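Local coordinates for protein benzoate transport porin BenP (Acinetobacter baumannii AB307-0294, PDB 5DL8) that probably forms a channel through the outer membrane as a porin of the OprD family, letting small solutes such as benzoate pass, at residues F186-N191 with D224-H229. Residues are numbered along the deposited sequence; the frame is centred on the assembly and turned at random.
Sequences FSFTAN and DLYNKH
Leu225 and Phe188 meet where a two-stranded hairpin, 187-190 with 193-196, packs against the start of barrel strand 226-238 in this OprD-family beta-barrel. All direct contacts between the two segments are van der Waals. Leu225 suits the place because a branched aliphatic side chain can lie against backbone as well as side chain: with CG anti to its own carbonyl carbon (chi1 -46°), its CD1 methyl reaches the peptide link between Ser187 and Phe188, 3.7 Å from Ser187 C, and touches Phe188 CB at 4.1 Å. Leu225 and Tyr226 lie opposite Leu222 of strand 213-222, a classic beta bulge where strand 226-238 begins, and both CB atoms point to the hairpin.

Polar bonds tie both segments to neighbouring parts of the chain. Ser187 OG is hydrogen-bonded to Asp297 OD2, a small hydroxyl side chain suiting a place that faces away from the barrel strand. The backbone of Phe188 pairs with Lys195 in the hairpin and that of Leu225 with Asp256.

The aromatic part joins Phe188 and Tyr226, whose side chains cross at about a right angle. Their flat rings offer wide apolar surface: Tyr226 also packs on Ile262 and Pro296, and Phe188 meets Phe260 edge-to-face. With CG anti to the backbone N (chi1 -176°), the Phe188 ring extends from the hairpin toward the barrel strand, where its CD1 lies 4.1 Å from Tyr226 CE2.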
ATOM      1  N   PHE A 186      -1.232   0.563  16.411  1.00 25.73           N
ATOM      2  CA  PHE A 186      -2.301   0.958  15.476  1.00 24.52           C
ATOM      3  C   PHE A 186      -3.340   1.767  16.162  1.00 24.22           C
ATOM      4  O   PHE A 186      -3.553   1.591  17.374  1.00 24.43           O
ATOM      5  CB  PHE A 186      -3.057  -0.325  14.972  1.00 25.78           C
ATOM      6  CG  PHE A 186      -2.272  -1.205  13.984  1.00 25.68           C
ATOM      7  CD1 PHE A 186      -2.131  -0.828  12.673  1.00 26.56           C
ATOM      8  CD2 PHE A 186      -1.669  -2.393  14.401  1.00 26.25           C
ATOM      9  CE1 PHE A 186      -1.356  -1.592  11.780  1.00 26.27           C
ATOM     10  CE2 PHE A 186      -0.981  -3.173  13.530  1.00 27.37           C
ATOM     11  CZ  PHE A 186      -0.810  -2.787  12.211  1.00 26.77           C
ATOM     12  N   SER A 187      -4.027   2.631  15.424  1.00 23.45           N
ATOM     13  CA  SER A 187      -5.080   3.368  16.058  1.00 24.67           C
ATOM     14  C   SER A 187      -6.208   3.759  15.096  1.00 24.00           C
ATOM     15  O   SER A 187      -6.034   3.723  13.892  1.00 24.55           O
ATOM     16  CB  SER A 187      -4.519   4.653  16.775  1.00 25.61           C
ATOM     17  OG  SER A 187      -3.770   5.518  15.891  1.00 25.74           O
ATOM     18  N   PHE A 188      -7.359   4.148  15.636  1.00 23.88           N
ATOM     19  CA  PHE A 188      -8.414   4.731  14.839  1.00 25.31           C
ATOM     20  C   PHE A 188      -8.901   5.984  15.587  1.00 27.95           C
ATOM     21  O   PHE A 188      -9.125   6.000  16.852  1.00 27.82           O
ATOM     22  CB  PHE A 188      -9.530   3.699  14.623  1.00 26.05           C
ATOM     23  CG  PHE A 188     -10.652   4.147  13.716  1.00 26.88           C
ATOM     24  CD1 PHE A 188     -10.616   3.908  12.326  1.00 28.45           C
ATOM     25  CD2 PHE A 188     -11.793   4.716  14.222  1.00 27.26           C
ATOM     26  CE1 PHE A 188     -11.690   4.297  11.503  1.00 28.63           C
ATOM     27  CE2 PHE A 188     -12.828   5.146  13.398  1.00 27.35           C
ATOM     28  CZ  PHE A 188     -12.802   4.919  12.034  1.00 27.44           C
ATOM     29  N   THR A 189      -9.224   6.967  14.762  1.00 30.28           N
ATOM     30  CA  THR A 189      -9.632   8.270  15.204  1.00 33.23           C
ATOM     31  C   THR A 189     -11.016   8.677  14.648  1.00 32.85           C
ATOM     32  O   THR A 189     -11.270   8.585  13.444  1.00 33.05           O
ATOM     33  CB  THR A 189      -8.461   9.294  14.828  1.00 33.02           C
ATOM     34  OG1 THR A 189      -7.276   8.920  15.580  1.00 34.95           O
ATOM     35  CG2 THR A 189      -8.824  10.669  15.219  1.00 33.43           C
ATOM     36  N   ALA A 190     -11.900   9.206  15.503  1.00 32.75           N
ATOM     37  CA  ALA A 190     -13.110   9.864  14.957  1.00 30.56           C
ATOM     38  C   ALA A 190     -13.568  10.951  15.912  1.00 30.08           C
ATOM     39  O   ALA A 190     -13.472  10.765  17.150  1.00 30.12           O
ATOM     40  CB  ALA A 190     -14.207   8.895  14.735  1.00 30.97           C
ATOM     41  N   ASN A 191     -14.078  12.056  15.303  1.00 28.93           N
ATOM     42  CA  ASN A 191     -14.610  13.174  15.962  1.00 30.29           C
ATOM     43  C   ASN A 191     -13.448  13.721  16.871  1.00 30.48           C
ATOM     44  O   ASN A 191     -13.698  14.089  18.014  1.00 30.00           O
ATOM     45  CB  ASN A 191     -15.834  12.787  16.863  1.00 30.32           C
ATOM     46  CG  ASN A 191     -16.416  13.984  17.543  1.00 31.30           C
ATOM     47  OD1 ASN A 191     -16.356  15.076  16.984  1.00 30.80           O
ATOM     48  ND2 ASN A 191     -16.907  13.825  18.772  1.00 31.30           N
ATOM     49  N   ASP A 224      -9.962  -4.063  19.717  1.00 37.62           N
ATOM     50  CA  ASP A 224     -10.657  -2.849  20.340  1.00 40.22           C
ATOM     51  C   ASP A 224     -11.032  -1.790  19.312  1.00 38.80           C
ATOM     52  O   ASP A 224     -11.565  -0.748  19.645  1.00 35.54           O
ATOM     53  CB  ASP A 224      -9.794  -2.111  21.417  1.00 45.94           C
ATOM     54  CG  ASP A 224      -8.865  -3.065  22.261  1.00 51.81           C
ATOM     55  OD1 ASP A 224      -9.537  -3.809  22.998  1.00 50.05           O
ATOM     56  OD2 ASP A 224      -7.507  -3.034  22.163  1.00 52.08           O
ATOM     57  N   LEU A 225     -10.683  -2.018  18.034  1.00 36.10           N
ATOM     58  CA  LEU A 225     -11.103  -1.113  16.946  1.00 34.30           C
ATOM     59  C   LEU A 225     -12.206  -1.791  16.045  1.00 33.05           C
ATOM     60  O   LEU A 225     -13.387  -1.437  16.126  1.00 34.55           O
ATOM     61  CB  LEU A 225      -9.862  -0.602  16.162  1.00 32.15           C
ATOM     62  CG  LEU A 225      -8.675  -0.114  17.026  1.00 32.11           C
ATOM     63  CD1 LEU A 225      -7.509   0.435  16.183  1.00 31.58           C
ATOM     64  CD2 LEU A 225      -9.182   1.003  17.905  1.00 33.63           C
ATOM     65  N   TYR A 226     -11.839  -2.777  15.235  1.00 31.46           N
ATOM     66  CA  TYR A 226     -12.766  -3.402  14.280  1.00 29.78           C
ATOM     67  C   TYR A 226     -12.182  -4.722  13.731  1.00 28.63           C
ATOM     68  O   TYR A 226     -10.959  -5.012  13.783  1.00 28.51           O
ATOM     69  CB  TYR A 226     -13.194  -2.416  13.173  1.00 28.96           C
ATOM     70  CG  TYR A 226     -12.055  -1.880  12.252  1.00 27.75           C
ATOM     71  CD1 TYR A 226     -11.663  -2.569  11.103  1.00 27.48           C
ATOM     72  CD2 TYR A 226     -11.451  -0.628  12.491  1.00 28.31           C
ATOM     73  CE1 TYR A 226     -10.602  -2.086  10.269  1.00 28.37           C
ATOM     74  CE2 TYR A 226     -10.457  -0.126  11.699  1.00 26.39           C
ATOM     75  CZ  TYR A 226     -10.009  -0.843  10.616  1.00 28.99           C
ATOM     76  OH  TYR A 226      -9.033  -0.304   9.808  1.00 30.61           O
ATOM     77  N   ASN A 227     -13.095  -5.515  13.253  1.00 28.20           N
ATOM     78  CA  ASN A 227     -12.809  -6.807  12.596  1.00 27.65           C
ATOM     79  C   ASN A 227     -13.111  -6.752  11.139  1.00 25.46           C
ATOM     80  O   ASN A 227     -14.088  -6.178  10.717  1.00 24.71           O
ATOM     81  CB  ASN A 227     -13.627  -7.881  13.310  1.00 28.94           C
ATOM     82  CG  ASN A 227     -13.185  -8.027  14.772  1.00 31.58           C
ATOM     83  OD1 ASN A 227     -11.996  -7.888  15.095  1.00 32.11           O
ATOM     84  ND2 ASN A 227     -14.141  -8.203  15.667  1.00 32.62           N
ATOM     85  N   LYS A 228     -12.234  -7.274  10.337  1.00 25.52           N
ATOM     86  CA  LYS A 228     -12.358  -7.120   8.883  1.00 25.65           C
ATOM     87  C   LYS A 228     -12.262  -8.459   8.170  1.00 26.02           C
ATOM     88  O   LYS A 228     -11.367  -9.257   8.428  1.00 25.94           O
ATOM     89  CB  LYS A 228     -11.311  -6.170   8.416  1.00 27.49           C
ATOM     90  CG  LYS A 228     -11.154  -5.953   6.913  1.00 29.71           C
ATOM     91  CD  LYS A 228      -9.809  -5.254   6.777  1.00 31.62           C
ATOM     92  CE  LYS A 228      -9.413  -4.683   5.396  1.00 32.88           C
ATOM     93  NZ  LYS A 228     -10.092  -3.412   4.973  1.00 33.13           N
ATOM     94  N   HIS A 229     -13.229  -8.694   7.295  1.00 26.35           N
ATOM     95  CA  HIS A 229     -13.209  -9.852   6.320  1.00 26.81           C
ATOM     96  C   HIS A 229     -13.000  -9.319   4.875  1.00 25.26           C
ATOM     97  O   HIS A 229     -13.606  -8.311   4.459  1.00 24.63           O
ATOM     98  CB  HIS A 229     -14.512 -10.696   6.349  1.00 26.62           C
ATOM     99  CG  HIS A 229     -14.804 -11.326   7.657  1.00 27.25           C
ATOM    100  ND1 HIS A 229     -14.645 -12.687   7.889  1.00 28.88           N
ATOM    101  CD2 HIS A 229     -15.308 -10.809   8.802  1.00 26.91           C
ATOM    102  CE1 HIS A 229     -14.966 -12.957   9.144  1.00 28.60           C
ATOM    103  NE2 HIS A 229     -15.385 -11.847   9.716  1.00 28.32           N
TER